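Local coordinates for Lin2722 protein (Listeria innocua, PDB 3DS8) that is of unknown function but has an alpha/beta hydrolase fold and probably acts as a serine hydrolase on a substrate not yet identified, at residues D20-L26 / P60-F64; V99-N103 / H222-H226; D145-K149 / Q250-K254; E212-V216 / T228-K234. All blocks are in the same frame, centred on the assembly; numbering follows the deposited sequence.

Contact 1: residues D20-L26 / P60-F64; sequences DKMADQL and PIIKF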
loop_
_atom_site.group_PDB
_atom_site.type_symbol
_atom_site.label_atom_id
_atom_site.label_comp_id
_atom_site.label_asym_id
_atom_site.label_seq_id
_atom_site.Cartn_x
_atom_site.Cartn_y
_atom_site.Cartn_z
ATOM N N ASP A 20 5.981 4.874 -11.699
ATOM C CA ASP A 20 6.949 4.434 -12.717
ATOM C C ASP A 20 8.406 4.496 -12.266
ATOM O O ASP A 20 9.231 3.740 -12.790
ATOM C CB ASP A 20 6.787 5.197 -14.029
ATOM C CG ASP A 20 5.654 4.630 -14.924
ATOM O OD1 ASP A 20 5.039 3.574 -14.615
ATOM O OD2 ASP A 20 5.403 5.240 -15.960
ATOM N N LYS A 21 8.765 5.359 -11.315
ATOM C CA LYS A 21 10.175 5.370 -10.922
ATOM C C LYS A 21 10.489 4.020 -10.280
ATOM O O LYS A 21 11.483 3.347 -10.640
ATOM C CB LYS A 21 10.530 6.519 -10.023
ATOM C CG LYS A 21 12.024 6.603 -9.703
ATOM C CD LYS A 21 12.349 7.727 -8.759
ATOM C CE LYS A 21 13.856 7.851 -8.458
ATOM N NZ LYS A 21 14.183 8.948 -7.487
HETATM N N MSE A 22 9.653 3.657 -9.326
HETATM C CA MSE A 22 9.729 2.349 -8.677
HETATM C C MSE A 22 9.658 1.193 -9.661
HETATM O O MSE A 22 10.508 0.290 -9.656
HETATM C CB MSE A 22 8.593 2.193 -7.671
HETATM C CG MSE A 22 8.675 0.888 -6.964
HETATM SE SE MSE A 22 7.218 0.863 -5.670
HETATM C CE MSE A 22 7.961 2.176 -4.365
ATOM N N ALA A 23 8.644 1.209 -10.521
ATOM C CA ALA A 23 8.492 0.142 -11.487
ATOM C C ALA A 23 9.707 -0.021 -12.384
ATOM O O ALA A 23 10.149 -1.157 -12.657
ATOM C CB ALA A 23 7.217 0.325 -12.303
ATOM N N ASP A 24 10.234 1.094 -12.881
ATOM C CA ASP A 24 11.396 1.066 -13.762
ATOM C C ASP A 24 12.617 0.488 -13.034
ATOM O O ASP A 24 13.386 -0.250 -13.614
ATOM C CB ASP A 24 11.724 2.468 -14.311
ATOM C CG ASP A 24 10.751 2.936 -15.418
ATOM O OD1 ASP A 24 9.893 2.127 -15.873
ATOM O OD2 ASP A 24 10.874 4.125 -15.833
ATOM N N GLN A 25 12.802 0.845 -11.764
ATOM C CA GLN A 25 13.881 0.278 -10.984
ATOM C C GLN A 25 13.713 -1.264 -10.823
ATOM O O GLN A 25 14.668 -2.022 -11.002
ATOM C CB GLN A 25 14.031 0.981 -9.646
ATOM C CG GLN A 25 14.791 2.295 -9.746
ATOM C CD GLN A 25 15.109 2.901 -8.393
ATOM O OE1 GLN A 25 14.549 3.941 -8.057
ATOM N NE2 GLN A 25 15.924 2.233 -7.598
ATOM N N LEU A 26 12.511 -1.713 -10.518
ATOM C CA LEU A 26 12.265 -3.150 -10.370
ATOM C C LEU A 26 12.489 -3.898 -11.682
ATOM O O LEU A 26 13.067 -4.997 -11.675
ATOM C CB LEU A 26 10.851 -3.416 -9.876
ATOM C CG LEU A 26 10.541 -2.967 -8.461
ATOM C CD1 LEU A 26 9.037 -3.135 -8.198
ATOM C CD2 LEU A 26 11.368 -3.700 -7.416
ATOM N N PRO A 60 5.231 -10.133 -12.139
ATOM C CA PRO A 60 4.706 -9.151 -13.085
ATOM C C PRO A 60 4.084 -7.964 -12.361
ATOM O O PRO A 60 3.405 -8.124 -11.355
ATOM C CB PRO A 60 3.678 -9.941 -13.887
ATOM C CG PRO A 60 3.282 -11.042 -12.981
ATOM C CD PRO A 60 4.524 -11.419 -12.245
ATOM N N ILE A 61 4.347 -6.777 -12.874
ATOM C CA ILE A 61 3.841 -5.542 -12.312
ATOM C C ILE A 61 2.497 -5.148 -12.964
ATOM O O ILE A 61 2.334 -5.140 -14.199
ATOM C CB ILE A 61 4.900 -4.430 -12.441
ATOM C CG1 ILE A 61 6.103 -4.769 -11.540
ATOM C CG2 ILE A 61 4.305 -3.027 -12.094
ATOM C CD1 ILE A 61 7.261 -3.825 -11.749
ATOM N N ILE A 62 1.533 -4.835 -12.116
ATOM C CA ILE A 62 0.254 -4.286 -12.558
ATOM C C ILE A 62 0.190 -2.803 -12.185
ATOM O O ILE A 62 0.026 -2.426 -11.019
ATOM C CB ILE A 62 -0.936 -5.052 -11.951
ATOM C CG1 ILE A 62 -0.753 -6.576 -12.095
ATOM C CG2 ILE A 62 -2.295 -4.492 -12.528
ATOM C CD1 ILE A 62 -0.652 -7.152 -13.493
ATOM N N LYS A 63 0.390 -1.961 -13.180
ATOM C CA LYS A 63 0.318 -0.523 -12.986
ATOM C C LYS A 63 -1.151 -0.140 -13.022
ATOM O O LYS A 63 -1.792 -0.194 -14.059
ATOM C CB LYS A 63 1.105 0.203 -14.074
ATOM C CG LYS A 63 2.568 -0.186 -14.087
ATOM C CD LYS A 63 3.378 0.658 -15.080
ATOM C CE LYS A 63 4.817 0.239 -15.099
ATOM N NZ LYS A 63 5.584 1.001 -16.133
ATOM N N PHE A 64 -1.669 0.273 -11.885
ATOM C CA PHE A 64 -3.111 0.462 -11.760
ATOM C C PHE A 64 -3.514 1.935 -11.768
ATOM O O PHE A 64 -2.855 2.766 -11.145
ATOM C CB PHE A 64 -3.620 -0.227 -10.492
ATOM C CG PHE A 64 -5.067 -0.520 -10.533
ATOM C CD1 PHE A 64 -5.522 -1.697 -11.098
ATOM C CD2 PHE A 64 -5.981 0.390 -10.044
ATOM C CE1 PHE A 64 -6.863 -1.975 -11.180
ATOM C CE2 PHE A 64 -7.341 0.122 -10.108
ATOM C CZ PHE A 64 -7.790 -1.062 -10.685
HETATM O O HOH W 1 3.548 3.489 -17.450
HETATM O O HOH W 2 8.223 0.008 -15.719
#

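Contact 2: residues V99-N103 / H222-H226; sequences VGHSN and HQTLH. With SO4 (sulfate ion), chain B.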
loop_
_atom_site.group_PDB
_atom_site.type_symbol
_atom_site.label_atom_id
_atom_site.label_comp_id
_atom_site.label_asym_id
_atom_site.label_seq_id
_atom_site.Cartn_x
_atom_site.Cartn_y
_atom_site.Cartn_z
ATOM N N VAL A 99 1.692 -2.174 -3.577
ATOM C CA VAL A 99 2.344 -0.985 -3.088
ATOM C C VAL A 99 1.411 0.156 -3.420
ATOM O O VAL A 99 1.037 0.339 -4.577
ATOM C CB VAL A 99 3.673 -0.727 -3.778
ATOM C CG1 VAL A 99 4.347 0.516 -3.144
ATOM C CG2 VAL A 99 4.594 -1.951 -3.697
ATOM N N GLY A 100 1.062 0.960 -2.420
ATOM C CA GLY A 100 0.192 2.100 -2.623
ATOM C C GLY A 100 0.717 3.402 -2.042
ATOM O O GLY A 100 1.136 3.440 -0.883
ATOM N N HIS A 101 0.785 4.444 -2.850
ATOM C CA HIS A 101 1.172 5.760 -2.360
ATOM C C HIS A 101 -0.078 6.418 -1.790
ATOM O O HIS A 101 -1.091 6.530 -2.499
ATOM C CB HIS A 101 1.748 6.546 -3.528
ATOM C CG HIS A 101 2.156 7.949 -3.221
ATOM N ND1 HIS A 101 2.746 8.349 -2.035
ATOM C CD2 HIS A 101 2.087 9.059 -4.003
ATOM C CE1 HIS A 101 2.998 9.650 -2.106
ATOM N NE2 HIS A 101 2.613 10.100 -3.284
ATOM N N SER A 102 0.018 6.863 -0.549
ATOM C CA SER A 102 -0.988 7.679 0.117
ATOM C C SER A 102 -2.380 7.038 0.074
ATOM O O SER A 102 -2.549 5.960 0.621
ATOM C CB SER A 102 -0.920 9.134 -0.389
ATOM O OG SER A 102 -1.596 9.966 0.573
ATOM N N ASN A 103 -3.366 7.663 -0.589
ATOM C CA ASN A 103 -4.698 7.050 -0.738
ATOM C C ASN A 103 -4.660 5.620 -1.275
ATOM O O ASN A 103 -5.509 4.782 -0.931
ATOM C CB ASN A 103 -5.607 7.924 -1.640
ATOM C CG ASN A 103 -7.083 7.725 -1.359
ATOM O OD1 ASN A 103 -7.499 7.851 -0.195
ATOM N ND2 ASN A 103 -7.908 7.441 -2.413
ATOM N N HIS A 222 5.508 14.569 1.146
ATOM C CA HIS A 222 4.395 13.698 0.790
ATOM C C HIS A 222 4.332 13.367 -0.699
ATOM O O HIS A 222 4.214 12.203 -1.062
ATOM C CB HIS A 222 3.057 14.352 1.194
ATOM C CG HIS A 222 1.894 13.436 1.056
ATOM N ND1 HIS A 222 1.749 12.300 1.836
ATOM C CD2 HIS A 222 0.818 13.477 0.234
ATOM C CE1 HIS A 222 0.638 11.678 1.483
ATOM N NE2 HIS A 222 0.060 12.363 0.508
ATOM N N GLN A 223 4.409 14.401 -1.525
ATOM C CA GLN A 223 4.088 14.332 -2.941
ATOM C C GLN A 223 5.015 13.356 -3.713
ATOM O O GLN A 223 4.589 12.743 -4.710
ATOM C CB GLN A 223 4.176 15.741 -3.550
ATOM C CG GLN A 223 3.045 16.663 -3.128
ATOM C CD GLN A 223 3.194 17.413 -1.761
ATOM O OE1 GLN A 223 4.096 17.161 -0.955
ATOM N NE2 GLN A 223 2.265 18.382 -1.538
ATOM N N THR A 224 6.248 13.226 -3.238
ATOM C CA THR A 224 7.262 12.409 -3.895
ATOM C C THR A 224 7.819 11.275 -3.017
ATOM O O THR A 224 8.884 10.685 -3.300
ATOM C CB THR A 224 8.375 13.322 -4.441
ATOM O OG1 THR A 224 8.899 14.184 -3.419
ATOM C CG2 THR A 224 7.792 14.182 -5.574
ATOM N N LEU A 225 7.137 10.969 -1.922
ATOM C CA LEU A 225 7.673 10.006 -0.962
ATOM C C LEU A 225 7.851 8.582 -1.568
ATOM O O LEU A 225 8.737 7.829 -1.190
ATOM C CB LEU A 225 6.785 9.953 0.300
ATOM C CG LEU A 225 7.311 9.116 1.469
ATOM C CD1 LEU A 225 8.643 9.636 2.001
ATOM C CD2 LEU A 225 6.204 9.056 2.591
ATOM N N HIS A 226 6.977 8.241 -2.501
ATOM C CA HIS A 226 7.071 6.984 -3.297
ATOM C C HIS A 226 8.221 6.969 -4.337
ATOM O O HIS A 226 8.422 5.934 -4.990
ATOM C CB HIS A 226 5.763 6.733 -3.997
ATOM C CG HIS A 226 5.425 7.771 -5.014
ATOM N ND1 HIS A 226 5.300 9.107 -4.702
ATOM C CD2 HIS A 226 5.172 7.667 -6.338
ATOM C CE1 HIS A 226 5.019 9.785 -5.800
ATOM N NE2 HIS A 226 4.951 8.938 -6.814
HETATM S S SO4 B . -3.656 11.388 -0.720
HETATM O O1 SO4 B . -3.682 10.853 0.660
HETATM O O2 SO4 B . -2.476 12.203 -0.940
HETATM O O3 SO4 B . -3.605 10.298 -1.703
HETATM O O4 SO4 B . -4.884 12.219 -0.902
#

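Contact 3: residues D145-K149 / Q250-K254; sequences DLSFK and QLDYK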
loop_
_atom_site.group_PDB
_atom_site.type_symbol
_atom_site.label_atom_id
_atom_site.label_comp_id
_atom_site.label_asym_id
_atom_site.label_seq_id
_atom_site.Cartn_x
_atom_site.Cartn_y
_atom_site.Cartn_z
ATOM N N ASP A 145 3.833 12.181 19.323
ATOM C CA ASP A 145 4.536 11.162 20.124
ATOM C C ASP A 145 4.774 9.931 19.274
ATOM O O ASP A 145 3.849 9.141 19.052
ATOM C CB ASP A 145 3.715 10.795 21.339
ATOM C CG ASP A 145 4.382 9.729 22.199
ATOM O OD1 ASP A 145 5.552 9.360 21.918
ATOM O OD2 ASP A 145 3.704 9.260 23.144
ATOM N N LEU A 146 5.988 9.759 18.763
ATOM C CA LEU A 146 6.234 8.620 17.868
ATOM C C LEU A 146 6.228 7.283 18.613
ATOM O O LEU A 146 6.185 6.258 17.977
ATOM C CB LEU A 146 7.521 8.782 17.051
ATOM C CG LEU A 146 7.434 9.787 15.917
ATOM C CD1 LEU A 146 8.807 9.947 15.359
ATOM C CD2 LEU A 146 6.445 9.304 14.820
ATOM N N SER A 147 6.216 7.295 19.941
ATOM C CA SER A 147 6.066 6.057 20.724
ATOM C C SER A 147 4.593 5.747 21.051
ATOM O O SER A 147 4.256 4.854 21.871
ATOM C CB SER A 147 6.963 6.086 21.974
ATOM O OG SER A 147 6.395 6.912 22.941
ATOM N N PHE A 148 3.696 6.451 20.372
ATOM C CA PHE A 148 2.266 6.295 20.617
ATOM C C PHE A 148 1.753 4.831 20.689
ATOM O O PHE A 148 2.083 4.006 19.842
ATOM C CB PHE A 148 1.431 7.129 19.600
ATOM C CG PHE A 148 1.369 6.539 18.204
ATOM C CD1 PHE A 148 0.249 5.813 17.795
ATOM C CD2 PHE A 148 2.430 6.663 17.330
ATOM C CE1 PHE A 148 0.190 5.245 16.534
ATOM C CE2 PHE A 148 2.405 6.091 16.072
ATOM C CZ PHE A 148 1.287 5.370 15.660
ATOM N N LYS A 149 0.905 4.574 21.686
ATOM C CA LYS A 149 0.142 3.336 21.859
ATOM C C LYS A 149 -1.329 3.551 21.542
ATOM O O LYS A 149 -2.059 2.588 21.449
ATOM C CB LYS A 149 0.205 2.855 23.315
ATOM C CG LYS A 149 1.603 2.795 23.928
ATOM C CD LYS A 149 2.362 1.611 23.443
ATOM C CE LYS A 149 3.756 1.547 24.119
ATOM N NZ LYS A 149 4.768 2.432 23.418
ATOM N N GLN A 250 7.989 -4.657 13.861
ATOM C CA GLN A 250 9.098 -3.743 14.055
ATOM C C GLN A 250 8.573 -2.332 14.004
ATOM O O GLN A 250 7.967 -1.915 12.998
ATOM C CB GLN A 250 10.168 -3.978 12.996
ATOM C CG GLN A 250 11.497 -3.317 13.268
ATOM C CD GLN A 250 12.562 -3.816 12.291
ATOM O OE1 GLN A 250 12.237 -4.280 11.151
ATOM N NE2 GLN A 250 13.820 -3.756 12.721
ATOM N N LEU A 251 8.755 -1.628 15.113
ATOM C CA LEU A 251 8.190 -0.299 15.294
ATOM C C LEU A 251 9.346 0.680 15.312
ATOM O O LEU A 251 10.444 0.344 15.785
ATOM C CB LEU A 251 7.423 -0.209 16.607
ATOM C CG LEU A 251 6.355 -1.285 16.852
ATOM C CD1 LEU A 251 5.680 -1.117 18.224
ATOM C CD2 LEU A 251 5.339 -1.247 15.731
ATOM N N ASP A 252 9.089 1.878 14.774
ATOM C CA ASP A 252 10.014 2.993 14.782
ATOM C C ASP A 252 9.510 4.031 15.780
ATOM O O ASP A 252 8.430 4.578 15.553
ATOM C CB ASP A 252 9.996 3.590 13.369
ATOM C CG ASP A 252 11.340 3.987 12.880
ATOM O OD1 ASP A 252 12.187 4.380 13.737
ATOM O OD2 ASP A 252 11.517 3.948 11.617
ATOM N N TYR A 253 10.297 4.356 16.808
ATOM C CA TYR A 253 9.785 5.103 17.969
ATOM C C TYR A 253 10.013 6.579 18.286
ATOM O O TYR A 253 9.296 7.080 19.164
ATOM C CB TYR A 253 10.134 4.334 19.221
ATOM C CG TYR A 253 8.984 3.575 19.763
ATOM C CD1 TYR A 253 7.954 3.110 18.926
ATOM C CD2 TYR A 253 8.917 3.296 21.111
ATOM C CE1 TYR A 253 6.913 2.398 19.436
ATOM C CE2 TYR A 253 7.892 2.597 21.616
ATOM C CZ TYR A 253 6.901 2.128 20.773
ATOM O OH TYR A 253 5.873 1.449 21.307
ATOM N N LYS A 254 10.918 7.308 17.649
ATOM C CA LYS A 254 11.862 6.849 16.624
ATOM C C LYS A 254 13.222 7.032 17.325
ATOM O O LYS A 254 13.259 7.473 18.483
ATOM C CB LYS A 254 11.859 7.779 15.439
ATOM C CG LYS A 254 12.746 7.374 14.246
ATOM C CD LYS A 254 12.994 8.586 13.333
ATOM C CE LYS A 254 14.215 8.387 12.410
ATOM N NZ LYS A 254 13.963 7.531 11.208
#

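Contact 4: residues E212-V216 / T228-K234; sequences EDIQV and TPKSIEK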
loop_
_atom_site.group_PDB
_atom_site.type_symbol
_atom_site.label_atom_id
_atom_site.label_comp_id
_atom_site.label_asym_id
_atom_site.label_seq_id
_atom_site.Cartn_x
_atom_site.Cartn_y
_atom_site.Cartn_z
ATOM N N GLU A 212 7.647 -0.814 10.315
ATOM C CA GLU A 212 7.585 0.617 10.070
ATOM C C GLU A 212 8.939 1.121 9.581
ATOM O O GLU A 212 10.009 0.611 10.032
ATOM C CB GLU A 212 7.239 1.335 11.391
ATOM C CG GLU A 212 5.852 0.972 11.903
ATOM C CD GLU A 212 5.452 1.674 13.175
ATOM O OE1 GLU A 212 6.320 2.172 13.904
ATOM O OE2 GLU A 212 4.213 1.736 13.436
ATOM N N ASP A 213 8.944 2.167 8.757
ATOM C CA ASP A 213 10.202 2.823 8.331
ATOM C C ASP A 213 9.891 4.304 8.227
ATOM O O ASP A 213 8.971 4.687 7.507
ATOM C CB ASP A 213 10.621 2.318 6.929
ATOM C CG ASP A 213 11.562 3.336 6.109
ATOM O OD1 ASP A 213 12.745 3.231 6.392
ATOM O OD2 ASP A 213 11.131 4.211 5.190
ATOM N N ILE A 214 10.564 5.117 9.020
ATOM C CA ILE A 214 10.386 6.579 8.963
ATOM C C ILE A 214 11.564 7.205 8.238
ATOM O O ILE A 214 12.725 6.901 8.557
ATOM C CB ILE A 214 10.312 7.195 10.359
ATOM C CG1 ILE A 214 9.148 6.601 11.154
ATOM C CG2 ILE A 214 10.186 8.755 10.259
ATOM C CD1 ILE A 214 9.117 7.077 12.591
ATOM N N GLN A 215 11.297 8.035 7.245
ATOM C CA GLN A 215 12.311 8.806 6.606
ATOM C C GLN A 215 12.201 10.258 7.084
ATOM O O GLN A 215 11.120 10.829 7.120
ATOM C CB GLN A 215 12.198 8.780 5.074
ATOM C CG GLN A 215 12.466 7.440 4.449
ATOM C CD GLN A 215 11.929 7.385 3.037
ATOM O OE1 GLN A 215 12.208 8.290 2.208
ATOM N NE2 GLN A 215 11.168 6.331 2.741
ATOM N N VAL A 216 13.336 10.849 7.409
ATOM C CA VAL A 216 13.337 12.209 7.967
ATOM C C VAL A 216 14.062 13.176 7.046
ATOM O O VAL A 216 15.148 12.878 6.489
ATOM C CB VAL A 216 13.952 12.266 9.376
ATOM C CG1 VAL A 216 13.767 13.666 9.997
ATOM C CG2 VAL A 216 13.336 11.200 10.288
ATOM N N THR A 228 11.480 8.340 -3.327
ATOM C CA THR A 228 12.739 8.546 -2.641
ATOM C C THR A 228 13.566 7.275 -2.805
ATOM O O THR A 228 13.021 6.137 -2.847
ATOM C CB THR A 228 12.617 8.895 -1.163
ATOM O OG1 THR A 228 12.068 7.798 -0.454
ATOM C CG2 THR A 228 11.774 10.163 -0.930
ATOM N N PRO A 229 14.877 7.438 -2.900
ATOM C CA PRO A 229 15.687 6.245 -2.907
ATOM C C PRO A 229 15.387 5.309 -1.747
ATOM O O PRO A 229 15.342 4.091 -1.939
ATOM C CB PRO A 229 17.106 6.805 -2.777
ATOM C CG PRO A 229 17.061 8.103 -3.516
ATOM C CD PRO A 229 15.681 8.645 -3.142
ATOM N N LYS A 230 15.242 5.848 -0.541
ATOM C CA LYS A 230 14.987 4.965 0.591
ATOM C C LYS A 230 13.655 4.205 0.462
ATOM O O LYS A 230 13.566 3.040 0.889
ATOM C CB LYS A 230 14.974 5.741 1.898
ATOM C CG LYS A 230 14.670 4.889 3.113
ATOM C CD LYS A 230 15.715 3.710 3.311
ATOM C CE LYS A 230 15.583 3.054 4.714
ATOM N NZ LYS A 230 16.604 1.930 4.908
ATOM N N SER A 231 12.600 4.892 0.017
ATOM C CA SER A 231 11.315 4.245 -0.217
ATOM C C SER A 231 11.444 3.084 -1.180
ATOM O O SER A 231 10.954 1.981 -0.934
ATOM C CB SER A 231 10.221 5.213 -0.728
ATOM O OG SER A 231 9.769 5.997 0.350
ATOM N N ILE A 232 12.122 3.333 -2.272
ATOM C CA ILE A 232 12.269 2.287 -3.296
ATOM C C ILE A 232 13.142 1.124 -2.803
ATOM O O ILE A 232 12.801 -0.079 -3.004
ATOM C CB ILE A 232 12.771 2.878 -4.625
ATOM C CG1 ILE A 232 11.683 3.831 -5.155
ATOM C CG2 ILE A 232 13.037 1.725 -5.617
ATOM C CD1 ILE A 232 12.131 4.736 -6.318
ATOM N N GLU A 233 14.225 1.441 -2.132
ATOM C CA GLU A 233 15.105 0.408 -1.538
ATOM C C GLU A 233 14.339 -0.436 -0.511
ATOM O O GLU A 233 14.433 -1.672 -0.519
ATOM C CB GLU A 233 16.325 1.044 -0.888
ATOM C CG GLU A 233 17.229 1.747 -1.861
ATOM C CD GLU A 233 17.994 2.945 -1.232
ATOM O OE1 GLU A 233 18.229 2.956 0.004
ATOM O OE2 GLU A 233 18.355 3.861 -1.995
ATOM N N LYS A 234 13.573 0.224 0.358
ATOM C CA LYS A 234 12.869 -0.520 1.418
ATOM C C LYS A 234 11.764 -1.411 0.820
ATOM O O LYS A 234 11.549 -2.540 1.268
ATOM C CB LYS A 234 12.353 0.443 2.476
ATOM C CG LYS A 234 11.959 -0.246 3.776
ATOM C CD LYS A 234 13.124 -0.662 4.620
ATOM C CE LYS A 234 12.661 -1.426 5.868
ATOM N NZ LYS A 234 13.787 -1.971 6.701
#

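Contact 1: residues D20-L26 / P60-F64
D20 and K63 form a salt bridge at the solvent edge of a helix-on-strand packing contact, with A23, L26 and I61 on its buried side. The first turns of helix 20-30 run nearly antiparallel to the start of strand 61-66, at 167°, with the short axes 10.5 Å apart. K63 suits the edge because it has both a long apolar stem and a charged end. Its chain, extended beyond CG, carries NZ to within 3.0 Å of D20 OD1, from above the carboxylate plane (56° out of it). On the way CE of K63 rests on the methyl CB of A23 at 3.7 Å. A single methyl on the inner face of the helix lets the backbones come close, CA of A23 lying 7.4 Å from CA of I61. In this alpha/beta hydrolase fold the helix covers one face of the central sheet, so A23 and I61 also touch L8 of the adjacent strand 6-9. Deeper in, CD1 of I61 meets CD1 of L26 at 4.0 Å, two branched apolar residues well fitted to a buried interface. D24 stays beyond salt-bridge range, but a water spans the gap, giving a hydrogen bond to D24 OD1 (2.7 Å) and taking one from K63 NZ (2.8 Å). A second water donates to D20 OD2 and accepts only weakly from the same ammonium.

Contact 2: residues V99-N103 / H222-H226
The imidazoles of H101 and H226 lie over one another as an offset stack, centroids 3.9 Å apart and planes inclined by 22°. H226 reaches this position with CG held between its own backbone N and carbonyl carbon (chi1 65°), which folds the ring back over H101. ND1 of H226 then sits 3.2 Å from NE2 of H101, above the rim of that ring, and the angle is too poor for a hydrogen bond: the pair is held by face contact, with CB of H226 adding a CH-pi touch. At the edge of the H101 ring, in its plane, CE1 meets the carbonyl O of H222 at 3.0 Å. Flat, polarisable rings suit such a place, since they can present a face to one neighbour and an edge to another.

S102 follows at a sharp turn between strand 95-101 and helix 103-114, with a positive phi (54°), as in the nucleophile elbow of alpha/beta hydrolases; G100 is the glycine two residues before it in the GxSxG pattern. The H222 ring is turned edge-on to S102, its NE2 2.9 Å from OG, while its ND1 is hydrogen-bonded to D188, consistent with a Ser-His-Asp triad. A sulfate, probably from the crystallisation liquor, lies beside the serine; its distance to OG is too short to be trusted. H222 NE2 donates to sulfate O2 (2.9 Å) and backbone N of N103 to O3 (2.9 Å), the latter consistent with an oxyanion-hole role. S12 OG is also hydrogen-bonded to the sulfate.

Contact 3: residues D145-K149 / Q250-K254
A type I beta turn, D145 to F148, meets the C-terminal tail where L146 and S147 pack on Y253 and K254. The turn is also an Asx turn: OD1 of D145 accepts from backbone N of S147 at 2.9 Å and from its OG at 2.8 Å, a gain from placing an aspartate first and a small hydroxyl residue two places on. Y253 is modelled in two conformations, so the contacts of its ring and hydroxyl, described for one of them, are less certain than those of the turn. S147 lays its CA over the centre of the Y253 ring, 3.7 Å from the centroid and 2° off the normal, a CH-pi contact, while its CB touches Y253 CD2 at 3.5 Å. K149, bent at chi2 and chi4, curls back so that NZ gives hydrogen bonds to S147 O (2.9 Å) and to Y253 OH (2.6 Å). A cis peptide leads on to K254, whose CB lies 3.7 Å from CD1 of L146. Behind the turn L146 rests on T193 and I194 of helix 193-196, and R200 takes the carbonyls of both L146 and F148. On the tail's other side D252 holds to strand 209-216, through the backbone N of I214 and the carboxylate of E212.

Contact 4: residues E212-V216 / T228-K234
T228 and Q215 meet where helix 229-240 begins over strand 209-216, within the beta-alpha-beta unit that strand 248-250 completes. Strand and helix run nearly antiparallel, as the crossover demands. T228 is the N-cap. Its OG1, set between the backbone N and the carbonyl carbon (chi1 65°), accepts from backbone N of S231 at 3.0 Å and donates to Q215 OE1 at 2.7 Å. A hydroxyl suits this place because it can do both at once, capping the helix while tying it to the strand.

Next comes K230, whose stem crosses the glutamine with CG 3.6 Å from Q215 CG. Its bend at chi2 brings CE to 3.3 Å from D213 OD1, but NZ stays at 4.3 Å, too far for a salt bridge; the opposite charges probably still attract. S231 is small enough to sit between helix and sheet. Its OG accepts a hydrogen bond from Q215 NE2, 2.8 Å long and almost straight (168°), and is also hydrogen-bonded to the carbonyl of L225 in the preceding loop. One turn later K234 lays CG against CB of D213 at 4.3 Å, while its charged end forms a cation-pi pair with W237. Glutamine is well chosen here, since one amide can accept at one corner and donate twice at the other, and three bonds fix its rotation in this buried spot. The third is made within the strand, where NE2 of Q215 meets D213 OD2 at 3.2 Å, nearly along that oxygen's C-O axis.

How the contacts relate
From the N terminus, contact 1 closes first, bringing helix 20-30 onto strand 61-66 before any other contact opens. Contact 2 then opens at the end of strand 95-101, contact 3 in the loop after helix 139-142, and contact 4 on strand 209-216. Residues 222-226 close contact 2, helix 229-240 closes contact 4 and the C-terminal tail closes contact 3. Contact 2 therefore crosses both 3 and 4, whereas 4 is nested inside 3. Contacts 1, 2 and 4 meet around helix 229-240, where I232 touches both K21 and the carbonyl of H226. Contact 3, about 30 Å from contact 1 between centres, joins the tail beyond the outermost strand 248-250 to the loop after helix 139-142.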